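Local coordinates for GNAT family acetyltransferase (Mycobacterium smegmatis, PDB 6C30), which probably transfers an acetyl group from acetyl-CoA to an amino group of its substrate, as expected of a RimJ-type N-acetyltransferase of the GNAT family, at residues V27-V32 with G100-G105; R79-A82 with R86-P89; G105-T108 with S114-I117; I117-A122 with A133-G138; D140-F143 with Q147-R150. All coordinates share one frame; numbering follows the deposited sequence.

Contact 1. Residues V27-V32 with G100-G105; sequences VGLRPV and GQLTIG
The two methyls of Leu29 straddle the CB-CG stem of Leu102, and Val32 meets Gln101 separately, farther along the strands, so this buried contact between strands 25-31 and 97-105 is carried entirely by side chains. The leucines cross obliquely in different rotamers. Leu29 holds CG anti to its carbonyl carbon (chi1 -55°), whereas Leu102 holds CG anti to its amide nitrogen (chi1 -173°). Leu29 CD2 lies 4.0 Å from Leu102 CB, and Leu29 CD1 is 4.0 Å from Leu102 CG. The second touch is more slender: one methyl of Val32, CG1, sits 4.0 Å from Gln101 NE2, the two side chains crossing at about a right angle. Gln101 reaches it by an extended chain beyond CG, and its OE1 is taken by the indole NE1 of Trp120. Within 27-32 Arg30 NH1 donates to Pro31 O over 2.9 Å. The acceptor lies in the guanidinium plane, while the donor is tilted 32° from the plane of the carbonyl. Arg30 also forms salt bridges to Glu93 and Asp36, which together with this bond should restrict the turning of its guanidinium. Strand 88-94 is the sheet neighbour of both strands; Phe90 touches Leu29, and Val91 touches Val32. Leu102 rests further on Ile117 and Tyr119 of strand 114-121, and Met137 of helix 130-143 packs against Leu29.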
# COMPACT_ATOMS: atom_id res chain seq x y z
N VAL A 27 3.71 4.64 -6.85
CA VAL A 27 3.91 5.52 -5.70
C VAL A 27 2.60 5.77 -4.97
O VAL A 27 1.53 5.83 -5.58
CB VAL A 27 4.52 6.87 -6.11
CG1 VAL A 27 5.93 6.67 -6.66
CG2 VAL A 27 3.62 7.60 -7.10
N GLY A 28 2.66 5.91 -3.66
CA GLY A 28 1.48 6.18 -2.86
C GLY A 28 1.89 6.83 -1.55
O GLY A 28 3.09 6.83 -1.20
N LEU A 29 0.91 7.41 -0.86
CA LEU A 29 1.09 7.96 0.50
C LEU A 29 0.28 7.16 1.49
O LEU A 29 -0.87 6.83 1.21
CB LEU A 29 0.66 9.42 0.57
CG LEU A 29 1.28 10.43 -0.40
CD1 LEU A 29 0.79 11.84 -0.10
CD2 LEU A 29 2.81 10.36 -0.31
N ARG A 30 0.85 6.87 2.65
CA ARG A 30 0.06 6.25 3.72
C ARG A 30 0.61 6.72 5.07
O ARG A 30 1.72 7.25 5.14
CB ARG A 30 0.04 4.72 3.58
CG ARG A 30 1.40 4.04 3.43
CD ARG A 30 2.06 3.85 4.78
NE ARG A 30 3.34 3.17 4.64
CZ ARG A 30 4.26 3.13 5.60
NH1 ARG A 30 4.03 3.72 6.77
NH2 ARG A 30 5.41 2.48 5.40
N PRO A 31 -0.17 6.54 6.15
CA PRO A 31 0.28 7.07 7.45
C PRO A 31 1.59 6.49 7.97
O PRO A 31 1.85 5.30 7.81
CB PRO A 31 -0.87 6.70 8.39
CG PRO A 31 -2.08 6.66 7.50
CD PRO A 31 -1.57 6.06 6.21
N VAL A 32 2.40 7.31 8.62
CA VAL A 32 3.53 6.80 9.41
C VAL A 32 3.05 5.75 10.40
O VAL A 32 1.92 5.84 10.92
CB VAL A 32 4.28 7.92 10.19
CG1 VAL A 32 5.01 8.88 9.25
CG2 VAL A 32 3.33 8.67 11.11
N GLY A 100 10.62 7.68 1.88
CA GLY A 100 10.68 9.05 2.36
C GLY A 100 9.40 9.42 3.06
O GLY A 100 8.58 8.54 3.37
N GLN A 101 9.22 10.72 3.30
CA GLN A 101 8.04 11.22 3.99
C GLN A 101 7.46 12.42 3.28
O GLN A 101 8.18 13.16 2.61
CB GLN A 101 8.37 11.61 5.43
CG GLN A 101 8.54 10.42 6.37
CD GLN A 101 9.10 10.84 7.71
OE1 GLN A 101 10.31 10.83 7.93
NE2 GLN A 101 8.21 11.27 8.61
N LEU A 102 6.15 12.58 3.45
CA LEU A 102 5.39 13.72 2.97
C LEU A 102 4.55 14.17 4.16
O LEU A 102 3.65 13.45 4.60
CB LEU A 102 4.51 13.32 1.77
CG LEU A 102 3.73 14.35 0.95
CD1 LEU A 102 2.58 14.97 1.76
CD2 LEU A 102 4.66 15.42 0.39
N THR A 103 4.86 15.35 4.70
CA THR A 103 4.23 15.81 5.92
C THR A 103 3.46 17.11 5.69
O THR A 103 4.01 18.08 5.16
CB THR A 103 5.27 16.03 7.02
OG1 THR A 103 6.04 14.84 7.19
CG2 THR A 103 4.60 16.38 8.35
N ILE A 104 2.18 17.11 6.08
CA ILE A 104 1.38 18.33 6.13
C ILE A 104 1.38 18.83 7.57
O ILE A 104 1.11 18.04 8.48
CB ILE A 104 -0.06 18.09 5.67
CG1 ILE A 104 -0.12 17.25 4.40
CG2 ILE A 104 -0.80 19.40 5.52
CD1 ILE A 104 0.53 17.89 3.25
N GLY A 105 1.69 20.10 7.79
CA GLY A 105 1.73 20.63 9.14
C GLY A 105 1.13 22.00 9.32
O GLY A 105 0.78 22.68 8.34

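Contact 2. Residues R79-A82 with R86-P89; sequences RAEA and RMLP
Glu81 O, near the end of helix 71-83, accepts the amide N of Arg86 at 3.0 Å as the chain doubles back, bringing the CA atoms of Ala82 and Met87 within 4.5 Å. Glu81 and Arg86 are paired again through their side chains. Arg86 grips the Glu81 carboxylate side-on: NE lies 2.7 Å from OE1 and NH2 lies 3.2 Å from OE2, both N-H groups pointing almost straight at their acceptors. Each oxygen is met on its syn side and close to the guanidinium plane, but the two flat groups are turned 34° against each other, so the nitrogens approach somewhat out of the carboxylate plane. The glutamate chain is bent at chi2 (-58°), which folds the carboxylate back toward the arginine. Met87 SD lies against the aliphatic part of Glu81, 3.6 Å from CB. Ala82 fits against the departing chain: its CA comes 3.1 Å from Met87 O in a CA-H...O contact, and its methyl CB touches Pro89 CD at 3.7 Å. Water 1 donates to both Ala82 O and Met87 O, satisfying together a helix-end carbonyl and a carbonyl of the chain leading toward strand 88-94. Trp13 packs against Ala82 and Pro89, and Leu78 against Met87 and Pro89. The arrangement is a tight helix-to-strand junction, clamped by one backbone bond and one bidentate salt bridge, which leads helix 71-83 of the GNAT fold into its sheet strand 88-94.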
# COMPACT_ATOMS: atom_id res chain seq x y z
N ARG A 79 1.64 11.28 15.18
CA ARG A 79 0.29 10.74 15.19
C ARG A 79 -0.61 11.48 16.19
O ARG A 79 -1.80 11.66 15.92
CB ARG A 79 0.33 9.24 15.48
CG ARG A 79 0.97 8.46 14.32
CD ARG A 79 0.89 6.95 14.50
NE ARG A 79 -0.49 6.51 14.55
CZ ARG A 79 -1.21 6.13 13.49
NH1 ARG A 79 -0.67 6.12 12.27
NH2 ARG A 79 -2.46 5.76 13.67
N ALA A 80 -0.04 11.95 17.30
CA ALA A 80 -0.82 12.75 18.25
C ALA A 80 -1.24 14.08 17.63
O ALA A 80 -2.40 14.50 17.76
CB ALA A 80 -0.02 12.97 19.51
N GLU A 81 -0.32 14.75 16.95
CA GLU A 81 -0.68 15.99 16.26
C GLU A 81 -1.75 15.75 15.21
O GLU A 81 -2.64 16.58 15.01
CB GLU A 81 0.55 16.62 15.63
CG GLU A 81 1.52 17.21 16.62
CD GLU A 81 0.87 18.27 17.49
OE1 GLU A 81 0.47 19.31 16.95
OE2 GLU A 81 0.76 18.05 18.72
N ALA A 82 -1.68 14.61 14.52
CA ALA A 82 -2.66 14.29 13.50
C ALA A 82 -4.03 14.04 14.12
O ALA A 82 -5.07 14.40 13.55
CB ALA A 82 -2.21 13.07 12.70
N ARG A 86 -3.82 18.79 13.43
CA ARG A 86 -2.80 19.79 13.15
C ARG A 86 -1.74 19.36 12.15
O ARG A 86 -1.01 20.20 11.62
CB ARG A 86 -2.12 20.21 14.45
CG ARG A 86 -3.08 20.91 15.40
CD ARG A 86 -2.35 21.61 16.53
NE ARG A 86 -1.83 20.68 17.53
CZ ARG A 86 -2.43 20.41 18.69
NH1 ARG A 86 -3.58 21.00 18.99
NH2 ARG A 86 -1.89 19.55 19.53
N MET A 87 -1.64 18.05 11.91
CA MET A 87 -0.67 17.49 10.97
C MET A 87 -1.27 16.31 10.24
O MET A 87 -2.20 15.68 10.73
CB MET A 87 0.61 17.05 11.68
CG MET A 87 1.37 18.14 12.41
SD MET A 87 2.93 17.58 13.12
CE MET A 87 3.97 17.57 11.67
N LEU A 88 -0.72 16.01 9.06
CA LEU A 88 -0.97 14.73 8.39
C LEU A 88 0.39 14.16 7.99
O LEU A 88 0.98 14.57 6.98
CB LEU A 88 -1.88 14.86 7.17
CG LEU A 88 -3.35 15.25 7.42
CD1 LEU A 88 -3.54 16.76 7.57
CD2 LEU A 88 -4.23 14.72 6.29
N PRO A 89 0.90 13.23 8.79
CA PRO A 89 2.24 12.68 8.56
C PRO A 89 2.22 11.41 7.71
O PRO A 89 1.90 10.32 8.20
CB PRO A 89 2.75 12.40 9.98
CG PRO A 89 1.49 12.06 10.75
CD PRO A 89 0.40 12.93 10.15
O HOH W 1 -4.95 15.43 10.90

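Contact 3. Residues G105-T108 with S114-I117; sequences GNVT and SAWI
Gly105 and Trp116 form an antiparallel hydrogen-bonded pair at the mouth of the beta hairpin joining strands 97-105 and 114-121, which are neighbours in the central GNAT sheet. Both of their backbone groups are used: Gly105 N donates to Trp116 O at 2.9 Å, and Trp116 N returns a bond to Gly105 O at 2.8 Å. Beyond this pair the register slips by one residue. Asn106 takes a left-handed backbone conformation, and the next cross-chain bond is Thr108 N to Ser114 O, 2.9 Å long, with the donor nearly along the C=O axis. Between these bonds Asn106 O faces Ser114 O at 3.4 Å, two acceptors that cannot bond each other. Val107 N instead donates to Arg86 O, in the turn that leads into strand 88-94, while Ala115 N is bonded to Arg150 O on the parallel neighbour, so the amides of Val107 and Ala115 find partners on other parts of the chain. Ser114 OG is bonded to Arg150 NH1. Val107 CG2 and Ala115 CB touch at 3.8 Å, with Leu148 against both. The indole of Trp116 lies over Gly105 instead: its CG stands in the crowded position between the backbone N and the carbonyl carbon (chi1 54°), which folds the ring back across the partner chain. Asn106 CB lies 3.5 Å from Trp116 CD1. Over the six-membered ring sits Gly105 CA, 3.6 Å from the ring centroid and only 11° off its normal, a CH-pi contact with the bare alpha carbon.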
# COMPACT_ATOMS: atom_id res chain seq x y z
N GLY A 105 1.69 20.10 7.79
CA GLY A 105 1.73 20.63 9.14
C GLY A 105 1.13 22.00 9.32
O GLY A 105 0.78 22.68 8.34
N ASN A 106 1.00 22.41 10.59
CA ASN A 106 0.41 23.71 10.93
C ASN A 106 -0.96 23.87 10.26
O ASN A 106 -1.29 24.94 9.74
CB ASN A 106 1.35 24.86 10.55
CG ASN A 106 0.89 26.20 11.08
OD1 ASN A 106 0.33 26.28 12.17
ND2 ASN A 106 1.10 27.25 10.30
N VAL A 107 -1.75 22.81 10.28
CA VAL A 107 -3.06 22.82 9.63
C VAL A 107 -4.03 23.71 10.39
O VAL A 107 -4.18 23.60 11.60
CB VAL A 107 -3.65 21.39 9.54
CG1 VAL A 107 -5.04 21.42 8.92
CG2 VAL A 107 -2.73 20.49 8.72
N THR A 108 -4.67 24.62 9.65
CA THR A 108 -5.72 25.45 10.22
C THR A 108 -6.97 25.34 9.36
O THR A 108 -6.90 24.95 8.19
CB THR A 108 -5.30 26.93 10.31
OG1 THR A 108 -4.92 27.39 9.00
CG2 THR A 108 -4.13 27.09 11.27
N SER A 114 -5.28 26.69 5.75
CA SER A 114 -3.96 26.64 5.17
C SER A 114 -3.09 25.67 5.96
O SER A 114 -3.41 25.32 7.09
CB SER A 114 -3.34 28.04 5.14
OG SER A 114 -2.09 28.08 4.46
N ALA A 115 -2.00 25.23 5.35
CA ALA A 115 -1.04 24.34 6.01
C ALA A 115 0.28 24.43 5.26
O ALA A 115 0.32 24.96 4.14
CB ALA A 115 -1.55 22.91 6.02
N TRP A 116 1.36 23.96 5.87
CA TRP A 116 2.58 23.78 5.10
C TRP A 116 2.73 22.33 4.70
O TRP A 116 2.08 21.44 5.27
CB TRP A 116 3.84 24.27 5.84
CG TRP A 116 4.14 23.74 7.23
CD1 TRP A 116 4.05 24.45 8.40
CD2 TRP A 116 4.67 22.45 7.59
NE1 TRP A 116 4.46 23.67 9.46
CE2 TRP A 116 4.83 22.44 9.00
CE3 TRP A 116 4.99 21.29 6.87
CZ2 TRP A 116 5.31 21.33 9.69
CZ3 TRP A 116 5.46 20.18 7.57
CH2 TRP A 116 5.62 20.21 8.96
N ILE A 117 3.56 22.12 3.69
CA ILE A 117 3.91 20.77 3.23
C ILE A 117 5.43 20.66 3.19
O ILE A 117 6.13 21.61 2.84
CB ILE A 117 3.29 20.47 1.84
CG1 ILE A 117 3.40 18.99 1.50
CG2 ILE A 117 3.92 21.33 0.74
CD1 ILE A 117 2.46 18.61 0.39

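Contact 4. Residues I117-A122 with A133-G138; sequences IGYWVA and AALAMG
The Tyr119 ring is met on one face by Leu135 CD1, while the other methyl of that leucine, CD2, reaches the ring atom Tyr119 CD2 at 3.9 Å. Both methyls lie on the same side of the ring plane, near the CD2-CE2 edge, with CD1 4.0 Å from Tyr119 CE2. Tyr119 carries CG between its backbone N and carbonyl carbon (chi1 72°), which stands the ring up from strand 117-121 toward the helix. Its hydroxyl goes on to a hydrogen bond with Ser162 OG. Leu135 CD2 serves a second partner: it lies 3.8 Å from Ile117 CD1 and also touches CG1 and CG2 of that isoleucine, so a single methyl wedges between two strand residues that project toward the same side. Farther along the helix Ile117 CD1 comes 4.3 Å from the alpha carbon of Gly138, where the lack of a side chain lets the isoleucine tip approach the helix backbone. The contact is wholly apolar. Val165 of helix 160-169 packs on both Tyr119 and Leu135, closing the group from the next helix. The axes of 117-121 and 133-138 pass 9.5 Å apart and run nearly antiparallel, at 152°. This is the first half of the beta-alpha-beta unit of strand 114-121, helix 130-143 and strand 150-155; in GNAT relatives the loop joining this strand to the helix, with the helix N-terminus, holds the pyrophosphate of acetyl-CoA.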
# COMPACT_ATOMS: atom_id res chain seq x y z
N ILE A 117 3.56 22.12 3.69
CA ILE A 117 3.91 20.77 3.23
C ILE A 117 5.43 20.66 3.19
O ILE A 117 6.13 21.61 2.84
CB ILE A 117 3.29 20.47 1.84
CG1 ILE A 117 3.40 18.99 1.50
CG2 ILE A 117 3.92 21.33 0.74
CD1 ILE A 117 2.46 18.61 0.39
N GLY A 118 5.94 19.51 3.60
CA GLY A 118 7.35 19.23 3.52
C GLY A 118 7.55 17.80 3.08
O GLY A 118 6.63 16.99 3.15
N TYR A 119 8.75 17.49 2.61
CA TYR A 119 9.01 16.16 2.07
C TYR A 119 10.49 15.86 2.11
O TYR A 119 11.34 16.76 2.16
CB TYR A 119 8.50 16.05 0.61
CG TYR A 119 9.37 16.85 -0.33
CD1 TYR A 119 10.41 16.25 -1.04
CD2 TYR A 119 9.19 18.22 -0.48
CE1 TYR A 119 11.24 17.00 -1.87
CE2 TYR A 119 10.01 18.97 -1.30
CZ TYR A 119 11.03 18.35 -1.99
OH TYR A 119 11.83 19.11 -2.80
N TRP A 120 10.81 14.57 2.06
CA TRP A 120 12.16 14.14 1.73
C TRP A 120 12.07 12.76 1.09
O TRP A 120 11.14 11.99 1.36
CB TRP A 120 13.08 14.14 2.96
CG TRP A 120 12.76 13.07 3.96
CD1 TRP A 120 11.88 13.15 5.01
CD2 TRP A 120 13.31 11.75 4.00
NE1 TRP A 120 11.86 11.96 5.69
CE2 TRP A 120 12.72 11.08 5.10
CE3 TRP A 120 14.25 11.07 3.22
CZ2 TRP A 120 13.04 9.77 5.43
CZ3 TRP A 120 14.57 9.77 3.56
CH2 TRP A 120 13.96 9.13 4.65
N VAL A 121 13.03 12.47 0.22
CA VAL A 121 13.11 11.20 -0.49
C VAL A 121 14.53 10.66 -0.37
O VAL A 121 15.49 11.42 -0.45
CB VAL A 121 12.72 11.36 -1.99
CG1 VAL A 121 12.96 10.07 -2.77
CG2 VAL A 121 11.27 11.79 -2.12
N ALA A 122 14.65 9.35 -0.19
CA ALA A 122 15.93 8.66 -0.14
C ALA A 122 16.83 9.09 -1.31
O ALA A 122 16.39 9.15 -2.46
CB ALA A 122 15.73 7.16 -0.17
N ALA A 133 5.57 13.58 -7.46
CA ALA A 133 4.35 12.79 -7.30
C ALA A 133 3.80 12.87 -5.88
O ALA A 133 2.58 12.98 -5.69
CB ALA A 133 4.60 11.33 -7.67
N ALA A 134 4.69 12.82 -4.90
CA ALA A 134 4.27 12.90 -3.50
C ALA A 134 3.62 14.25 -3.19
O ALA A 134 2.57 14.31 -2.55
CB ALA A 134 5.45 12.65 -2.58
N LEU A 135 4.25 15.32 -3.65
CA LEU A 135 3.68 16.65 -3.47
C LEU A 135 2.33 16.79 -4.17
O LEU A 135 1.39 17.37 -3.63
CB LEU A 135 4.65 17.72 -3.97
CG LEU A 135 5.88 17.92 -3.10
CD1 LEU A 135 6.91 18.71 -3.86
CD2 LEU A 135 5.53 18.64 -1.81
N ALA A 136 2.24 16.28 -5.40
CA ALA A 136 0.99 16.37 -6.16
C ALA A 136 -0.14 15.62 -5.46
O ALA A 136 -1.27 16.11 -5.38
CB ALA A 136 1.20 15.85 -7.57
N MET A 137 0.16 14.43 -4.96
CA MET A 137 -0.80 13.67 -4.18
C MET A 137 -1.19 14.42 -2.90
O MET A 137 -2.35 14.47 -2.53
CB MET A 137 -0.24 12.29 -3.82
CG MET A 137 -0.28 11.30 -4.98
SD MET A 137 0.13 9.62 -4.49
CE MET A 137 1.90 9.74 -4.29
N GLY A 138 -0.19 14.99 -2.23
CA GLY A 138 -0.45 15.75 -1.03
C GLY A 138 -1.41 16.89 -1.28
O GLY A 138 -2.37 17.10 -0.53

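Contact 5. Residues D140-F143 with Q147-R150; sequences DHCF and QLHR
The C-terminal end of helix 130-143 and the loop into strand 150-155 make this contact, the helix-to-strand connection of the GNAT beta-alpha-beta unit. Its backbone link is Leu148 N donating to Cys142 O over 2.9 Å, a bond that engages a carbonyl of the last helical turn. Gln147 N is also near Cys142 O, but its N-H is badly directed, which leaves the bond to Leu148. The Leu148 side chain then packs against the last turn of the helix: CB is 3.4 Å from Cys142 O, and CD1 touches Cys142 CB at 4.2 Å. Phe143 begins by pointing its CB away from the loop, yet the ring, with CG anti to the carbonyl carbon (chi1 -70°), swings back alongside it. Leu148 O stands at the ring edge, 3.3 Å from Phe143 CD1, and Arg150 N, near the same plane, is 3.6 Å from Phe143 CE1. Ile151 and Ile195 pack on the phenyl ring, while Arg150 sends its guanidinium to salt bridges with Glu174 and Glu152. Water 2 donates to Phe143 O at 2.9 Å and to Leu148 O at 2.8 Å. The helix-end carbonyls of Cys142 and Phe143 are therefore satisfied by one amide and one shared water, and the aromatic C-H edge, weakly positive, is probably a favourable neighbour for the Leu148 carbonyl.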
# COMPACT_ATOMS: atom_id res chain seq x y z
N ASP A 140 -3.55 17.25 -3.80
CA ASP A 140 -4.88 16.79 -4.14
C ASP A 140 -5.66 16.41 -2.88
O ASP A 140 -6.82 16.78 -2.71
CB ASP A 140 -4.82 15.60 -5.10
CG ASP A 140 -6.18 15.19 -5.61
OD1 ASP A 140 -6.72 15.90 -6.49
OD2 ASP A 140 -6.72 14.18 -5.12
N HIS A 141 -4.99 15.69 -1.99
CA HIS A 141 -5.61 15.29 -0.74
C HIS A 141 -5.99 16.50 0.13
O HIS A 141 -7.08 16.56 0.70
CB HIS A 141 -4.68 14.36 0.03
CG HIS A 141 -5.33 13.68 1.18
ND1 HIS A 141 -6.32 12.74 1.02
CD2 HIS A 141 -5.15 13.81 2.52
CE1 HIS A 141 -6.71 12.30 2.20
NE2 HIS A 141 -6.01 12.93 3.13
N CYS A 142 -5.08 17.47 0.23
CA CYS A 142 -5.33 18.65 1.05
C CYS A 142 -6.49 19.49 0.53
O CYS A 142 -7.27 20.02 1.32
CB CYS A 142 -4.07 19.51 1.12
SG CYS A 142 -2.82 18.85 2.25
N PHE A 143 -6.60 19.61 -0.79
CA PHE A 143 -7.61 20.48 -1.38
C PHE A 143 -8.95 19.77 -1.54
O PHE A 143 -9.95 20.39 -1.93
CB PHE A 143 -7.12 21.02 -2.73
CG PHE A 143 -6.00 22.02 -2.63
CD1 PHE A 143 -5.89 22.85 -1.53
CD2 PHE A 143 -5.05 22.12 -3.63
CE1 PHE A 143 -4.84 23.78 -1.44
CE2 PHE A 143 -4.01 23.04 -3.55
CZ PHE A 143 -3.91 23.87 -2.45
N GLN A 147 -10.08 19.62 3.11
CA GLN A 147 -10.91 20.81 2.93
C GLN A 147 -10.11 22.11 3.07
O GLN A 147 -10.62 23.13 3.53
CB GLN A 147 -12.09 20.80 3.91
CG GLN A 147 -13.01 19.61 3.73
CD GLN A 147 -14.05 19.50 4.83
OE1 GLN A 147 -14.07 20.30 5.76
NE2 GLN A 147 -14.91 18.49 4.73
N LEU A 148 -8.85 22.06 2.66
CA LEU A 148 -8.00 23.24 2.76
C LEU A 148 -8.07 24.10 1.50
O LEU A 148 -8.45 23.64 0.41
CB LEU A 148 -6.55 22.83 3.04
CG LEU A 148 -6.34 22.11 4.37
CD1 LEU A 148 -4.88 21.72 4.55
CD2 LEU A 148 -6.80 22.98 5.54
N HIS A 149 -7.70 25.37 1.67
CA HIS A 149 -7.70 26.36 0.60
C HIS A 149 -6.30 26.70 0.08
O HIS A 149 -6.14 27.14 -1.05
CB HIS A 149 -8.40 27.64 1.08
CG HIS A 149 -8.35 28.76 0.09
ND1 HIS A 149 -7.51 29.84 0.23
CD2 HIS A 149 -9.03 28.95 -1.07
CE1 HIS A 149 -7.68 30.66 -0.79
NE2 HIS A 149 -8.59 30.14 -1.60
N ARG A 150 -5.29 26.47 0.90
CA ARG A 150 -3.94 26.91 0.59
C ARG A 150 -2.91 25.95 1.19
O ARG A 150 -3.09 25.47 2.30
CB ARG A 150 -3.73 28.33 1.11
CG ARG A 150 -2.35 28.93 0.90
CD ARG A 150 -2.33 30.42 1.31
NE ARG A 150 -0.99 30.99 1.17
CZ ARG A 150 -0.01 30.80 2.04
NH1 ARG A 150 -0.23 30.08 3.14
NH2 ARG A 150 1.18 31.34 1.83
O HOH W 2 -10.68 23.05 -1.10

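In the fold
The five contacts follow the chain through one GNAT domain, contacts 1 and 4 in its core and the others nearer the surface. Contacts 1 and 2 have centres about 11 Å apart and are joined by Leu88 N to Ile104 O and by Arg79 NH1 to Val32 O. Contacts 1 and 3 share Gly105. Contacts 3 and 4 share Ile117, so strand 114-121 carries the hairpin at one end and the helix packing farther on. Helix 130-143 links contacts 4 and 5, about 14 Å apart between centres. Contacts 3 and 5, with centres about 10 Å apart, come together where Thr108 O packs on Leu148. The structure is the apo form; by analogy with relatives, acetyl-CoA would probably bind near the strand-helix unit of contact 4.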